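Local coordinates for TSSL1 (Pseudomonas aeruginosa, PDB 4B62), which probably anchors the type VI secretion system to the cell wall, this chain being its periplasmic OmpA-like peptidoglycan-binding module, at residues R92-S95 with N96-S100; A113-D117 with A118-T122. All blocks are in the same frame, centred on the assembly; numbering follows the deposited sequence.

Contact 1 (R92-S95 with N96-S100). With PO4 (phosphate ion), chain C.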
loop_
_atom_site.group_PDB
_atom_site.type_symbol
_atom_site.label_atom_id
_atom_site.label_comp_id
_atom_site.label_asym_id
_atom_site.label_seq_id
_atom_site.Cartn_x
_atom_site.Cartn_y
_atom_site.Cartn_z
ATOM N N ARG A 92 -0.394 20.418 -3.432
ATOM C CA ARG A 92 0.416 19.554 -2.592
ATOM C C ARG A 92 1.053 18.445 -3.428
ATOM O O ARG A 92 2.176 18.022 -3.137
ATOM C CB ARG A 92 -0.420 18.955 -1.455
ATOM C CG ARG A 92 0.400 18.422 -0.292
ATOM C CD ARG A 92 -0.477 17.989 0.880
ATOM N NE ARG A 92 -1.390 19.035 1.352
ATOM C CZ ARG A 92 -1.057 20.037 2.163
ATOM N NH1 ARG A 92 0.198 20.179 2.588
ATOM N NH2 ARG A 92 -1.983 20.927 2.534
ATOM N N TYR A 93 0.339 17.986 -4.458
ATOM C CA TYR A 93 0.799 16.864 -5.294
ATOM C C TYR A 93 0.690 17.256 -6.754
ATOM O O TYR A 93 -0.313 16.974 -7.411
ATOM C CB TYR A 93 0.018 15.585 -5.002
ATOM C CG TYR A 93 -0.085 15.314 -3.528
ATOM C CD1 TYR A 93 1.022 14.921 -2.793
ATOM C CD2 TYR A 93 -1.287 15.495 -2.856
ATOM C CE1 TYR A 93 0.930 14.695 -1.427
ATOM C CE2 TYR A 93 -1.387 15.274 -1.496
ATOM C CZ TYR A 93 -0.280 14.875 -0.783
ATOM O OH TYR A 93 -0.387 14.659 0.584
ATOM N N PRO A 94 1.732 17.926 -7.276
ATOM C CA PRO A 94 1.633 18.473 -8.630
ATOM C C PRO A 94 1.733 17.461 -9.776
ATOM O O PRO A 94 1.586 17.839 -10.939
ATOM C CB PRO A 94 2.794 19.466 -8.694
ATOM C CG PRO A 94 3.742 19.031 -7.630
ATOM C CD PRO A 94 2.900 18.445 -6.543
ATOM N N SER A 95 1.980 16.195 -9.446
ATOM C CA SER A 95 2.062 15.126 -10.425
ATOM C C SER A 95 1.562 13.828 -9.810
ATOM O O SER A 95 1.495 13.664 -8.565
ATOM C CB SER A 95 3.505 14.917 -10.893
ATOM O OG SER A 95 4.331 14.454 -9.832
ATOM N N ASN A 96 1.235 12.886 -10.690
ATOM C CA ASN A 96 0.951 11.535 -10.249
ATOM C C ASN A 96 2.180 10.903 -9.590
ATOM O O ASN A 96 2.043 10.129 -8.653
ATOM C CB ASN A 96 0.449 10.669 -11.413
ATOM C CG ASN A 96 -1.048 10.380 -11.347
ATOM O OD1 ASN A 96 -1.684 10.515 -10.300
ATOM N ND2 ASN A 96 -1.612 9.939 -12.469
ATOM N N TRP A 97 3.382 11.231 -10.071
ATOM C CA TRP A 97 4.587 10.741 -9.424
ATOM C C TRP A 97 4.630 11.164 -7.958
ATOM O O TRP A 97 4.805 10.332 -7.065
ATOM C CB TRP A 97 5.879 11.181 -10.141
ATOM C CG TRP A 97 7.018 10.727 -9.355
ATOM C CD1 TRP A 97 7.548 9.458 -9.333
ATOM C CD2 TRP A 97 7.717 11.467 -8.353
ATOM N NE1 TRP A 97 8.530 9.379 -8.393
ATOM C CE2 TRP A 97 8.679 10.601 -7.796
ATOM C CE3 TRP A 97 7.666 12.797 -7.909
ATOM C CZ2 TRP A 97 9.556 11.006 -6.787
ATOM C CZ3 TRP A 97 8.550 13.196 -6.907
ATOM C CH2 TRP A 97 9.476 12.301 -6.360
ATOM N N LYS A 98 4.414 12.453 -7.709
ATOM C CA LYS A 98 4.518 12.937 -6.348
ATOM C C LYS A 98 3.439 12.334 -5.469
ATOM O O LYS A 98 3.708 11.957 -4.326
ATOM C CB LYS A 98 4.480 14.458 -6.291
ATOM C CG LYS A 98 4.795 14.993 -4.897
ATOM C CD LYS A 98 6.250 14.757 -4.512
ATOM C CE LYS A 98 6.534 14.947 -3.028
ATOM N NZ LYS A 98 6.434 16.376 -2.647
ATOM N N LEU A 99 2.222 12.214 -5.996
ATOM C CA LEU A 99 1.167 11.568 -5.225
ATOM C C LEU A 99 1.532 10.114 -4.881
ATOM O O LEU A 99 1.316 9.661 -3.746
ATOM C CB LEU A 99 -0.163 11.627 -5.972
ATOM C CG LEU A 99 -1.368 11.078 -5.210
ATOM C CD1 LEU A 99 -1.650 11.875 -3.940
ATOM C CD2 LEU A 99 -2.575 11.022 -6.146
ATOM N N SER A 100 2.100 9.390 -5.852
ATOM C CA SER A 100 2.444 7.989 -5.634
ATOM C C SER A 100 3.540 7.862 -4.557
ATOM O O SER A 100 3.503 6.956 -3.726
ATOM C CB SER A 100 2.867 7.331 -6.954
ATOM O OG SER A 100 4.179 7.676 -7.388
HETATM P P PO4 C . -3.592 15.540 1.981
HETATM O O1 PO4 C . -4.893 14.974 2.490
HETATM O O2 PO4 C . -3.890 16.527 0.898
HETATM O O3 PO4 C . -2.864 16.258 3.085
HETATM O O4 PO4 C . -2.683 14.476 1.432
HETATM O O HOH W 1 3.845 16.099 -1.823
#
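Ser-95 OG takes the amide hydrogen of Lys-98 N at 2.9 Å in a nearly straight bond (162°), the side-chain N-cap of the helix that starts at Asn-96. The serine hydroxyl sits between its own backbone N and carbonyl carbon (chi1 65°), which turns it back over the first helical turn, where CB of Lys-98 and CB of Trp-97 both come within van der Waals contact of it. Ser-95 O in turn receives Leu-99 N at 3.0 Å, the first i to i+4 bond of the helix. Tyr-93 reaches the same turn with its ring: CD1 of Leu-99 lies over one face in a CH-pi contact, 4.0 Å from the ring centroid, and CG of Arg-92 rests against the opposite face, both offset toward the rim. Leu-99 CG lies anti to the backbone N (chi1 -175°), and chi2 of 63° then turns CD1 toward the ring. In the OmpA-like domain this is the junction of the long loop after strand 77-82 with helix 96-115, and Asn-96 ND2 ties it back to Asp-84 OD1. At the far end of the ring, Tyr-93 OH donates a very short bond of 2.5 Å to O4 of a phosphate ion, probably from the crystallisation liquor and also held by Ser-52 OG and Ala-53 N. Lys-98 NZ reaches a water (2.7 Å) that donates to Arg-92 O.

Contact 2 (A113-D117 with A118-T122); sequences ATTGD and AGRFT
Asp-117 and Arg-120 run alongside each other in the same direction, joined by a salt bridge in which NH1 of the arginine meets OD2 of the aspartate at 2.9 Å. The carboxylate oxygen is approached nearly along its C-O axis, but the two planes stand 53° apart and only NH1 comes within bonding distance, so the bridge is not bidentate. CD of Arg-120 packs against CB of Asp-117 at 3.6 Å; an arginine chain extended from CG to NE carries the guanidinium past the carboxylate, to Gly-75 O through NE and to Leu-70 O through NH2. The other close packing is between Thr-115 and Phe-121, which meet from opposing directions: OG1 stands 3.4 Å from ring atom CE1, and Asp-117 O lies at the ring edge. The phenyl group also touches Leu-70 of helix 60-72 and Ala-108 and Leu-111 of helix 96-115. Residues 113-122 carry the chain from helix 96-115 into strand 121-125, the second connection of the beta-alpha-beta unit that starts with strand 77-82. Thr-115 OG1 accepts Asp-117 N (3.2 Å) to form an ST turn while also bonding to Leu-111 O, and Gly-116 leaves the helix with positive phi. A type II beta turn from Asp-117 to Arg-120 follows, with Gly-119 at its third position. Here the contact is loose: the closing bond from Arg-120 N to Asp-117 O is weak at 3.5 Å, and a water donating to Asp-117 O at 2.8 Å accepts from Gly-119 N and Phe-121 N. Ala-118 and Gly-119 form the exposed tip.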
loop_
_atom_site.group_PDB
_atom_site.type_symbol
_atom_site.label_atom_id
_atom_site.label_comp_id
_atom_site.label_asym_id
_atom_site.label_seq_id
_atom_site.Cartn_x
_atom_site.Cartn_y
_atom_site.Cartn_z
ATOM N N ALA A 113 5.537 4.035 12.753
ATOM C CA ALA A 113 5.182 4.645 14.040
ATOM C C ALA A 113 4.408 3.671 14.936
ATOM O O ALA A 113 4.612 3.633 16.151
ATOM C CB ALA A 113 4.395 5.923 13.830
ATOM N N THR A 114 3.533 2.873 14.335
ATOM C CA THR A 114 2.710 1.926 15.081
ATOM C C THR A 114 3.506 0.713 15.551
ATOM O O THR A 114 3.366 0.284 16.688
ATOM C CB THR A 114 1.479 1.531 14.253
ATOM O OG1 THR A 114 0.649 2.685 14.152
ATOM C CG2 THR A 114 0.687 0.383 14.882
ATOM N N THR A 115 4.356 0.162 14.685
ATOM C CA THR A 115 5.212 -0.952 15.107
ATOM C C THR A 115 6.342 -0.505 16.036
ATOM O O THR A 115 6.856 -1.305 16.824
ATOM C CB THR A 115 5.844 -1.667 13.905
ATOM O OG1 THR A 115 6.676 -0.748 13.191
ATOM C CG2 THR A 115 4.776 -2.252 12.994
ATOM N N GLY A 116 6.736 0.759 15.934
ATOM C CA GLY A 116 7.913 1.265 16.636
ATOM C C GLY A 116 9.246 0.774 16.098
ATOM O O GLY A 116 10.254 0.914 16.766
ATOM N N ASP A 117 9.252 0.239 14.882
ATOM C CA ASP A 117 10.459 -0.271 14.253
ATOM C C ASP A 117 10.997 0.755 13.266
ATOM O O ASP A 117 10.554 0.829 12.110
ATOM C CB ASP A 117 10.170 -1.581 13.528
ATOM C CG ASP A 117 9.754 -2.694 14.465
ATOM O OD1 ASP A 117 10.303 -2.769 15.587
ATOM O OD2 ASP A 117 8.876 -3.489 14.081
ATOM N N ALA A 118 11.939 1.559 13.740
ATOM C CA ALA A 118 12.515 2.645 12.946
ATOM C C ALA A 118 13.562 2.103 11.983
ATOM O O ALA A 118 14.536 1.491 12.398
ATOM C CB ALA A 118 13.136 3.686 13.868
ATOM N N GLY A 119 13.349 2.334 10.693
ATOM C CA GLY A 119 14.261 1.870 9.643
ATOM C C GLY A 119 13.783 0.603 8.955
ATOM O O GLY A 119 14.324 0.203 7.920
ATOM N N ARG A 120 12.746 -0.012 9.513
ATOM C CA ARG A 120 12.147 -1.224 8.968
ATOM C C ARG A 120 11.353 -0.990 7.696
ATOM O O ARG A 120 11.195 -1.910 6.911
ATOM C CB ARG A 120 11.245 -1.852 10.021
ATOM C CG ARG A 120 10.522 -3.107 9.593
ATOM C CD ARG A 120 9.785 -3.755 10.747
ATOM N NE ARG A 120 9.159 -4.977 10.288
ATOM C CZ ARG A 120 8.160 -5.617 10.886
ATOM N NH1 ARG A 120 7.648 -5.172 12.033
ATOM N NH2 ARG A 120 7.674 -6.712 10.323
ATOM N N PHE A 121 10.826 0.223 7.521
ATOM C CA PHE A 121 9.938 0.546 6.397
ATOM C C PHE A 121 10.576 1.574 5.502
ATOM O O PHE A 121 11.043 2.612 5.983
ATOM C CB PHE A 121 8.607 1.124 6.915
ATOM C CG PHE A 121 7.845 0.171 7.762
ATOM C CD1 PHE A 121 8.152 0.038 9.107
ATOM C CD2 PHE A 121 6.863 -0.633 7.223
ATOM C CE1 PHE A 121 7.498 -0.889 9.888
ATOM C CE2 PHE A 121 6.197 -1.557 8.004
ATOM C CZ PHE A 121 6.510 -1.679 9.341
ATOM N N THR A 122 10.598 1.299 4.207
ATOM C CA THR A 122 10.966 2.309 3.244
ATOM C C THR A 122 9.909 2.365 2.175
ATOM O O THR A 122 9.089 1.436 2.035
ATOM C CB THR A 122 12.339 2.061 2.617
ATOM O OG1 THR A 122 12.304 0.850 1.857
ATOM C CG2 THR A 122 13.413 1.963 3.692
HETATM O O HOH W 2 10.599 2.384 9.745
#

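Overall arrangement
Contacts 1 and 2 mark the two ends of helix 96-115: the first caps its N-terminal turn after the loop, the second leads its C-terminal end into strand 121-125 at the edge of the mixed sheet. Their centres are about 24 Å apart and their nearest atoms about 10 Å, and they do not touch; the body of helix 96-115 lies between them. Both are surface contacts, their centres about 16 Å (contact 1) and 15 Å (contact 2) from the centre of the chain. The bound phosphate belongs to contact 1 alone. Strand 121-125 also links the two ends, since Phe-121 and Thr-122 start it within contact 2 and its last residue, Gly-125, accepts a weak bond from Trp-97 NE1 of contact 1.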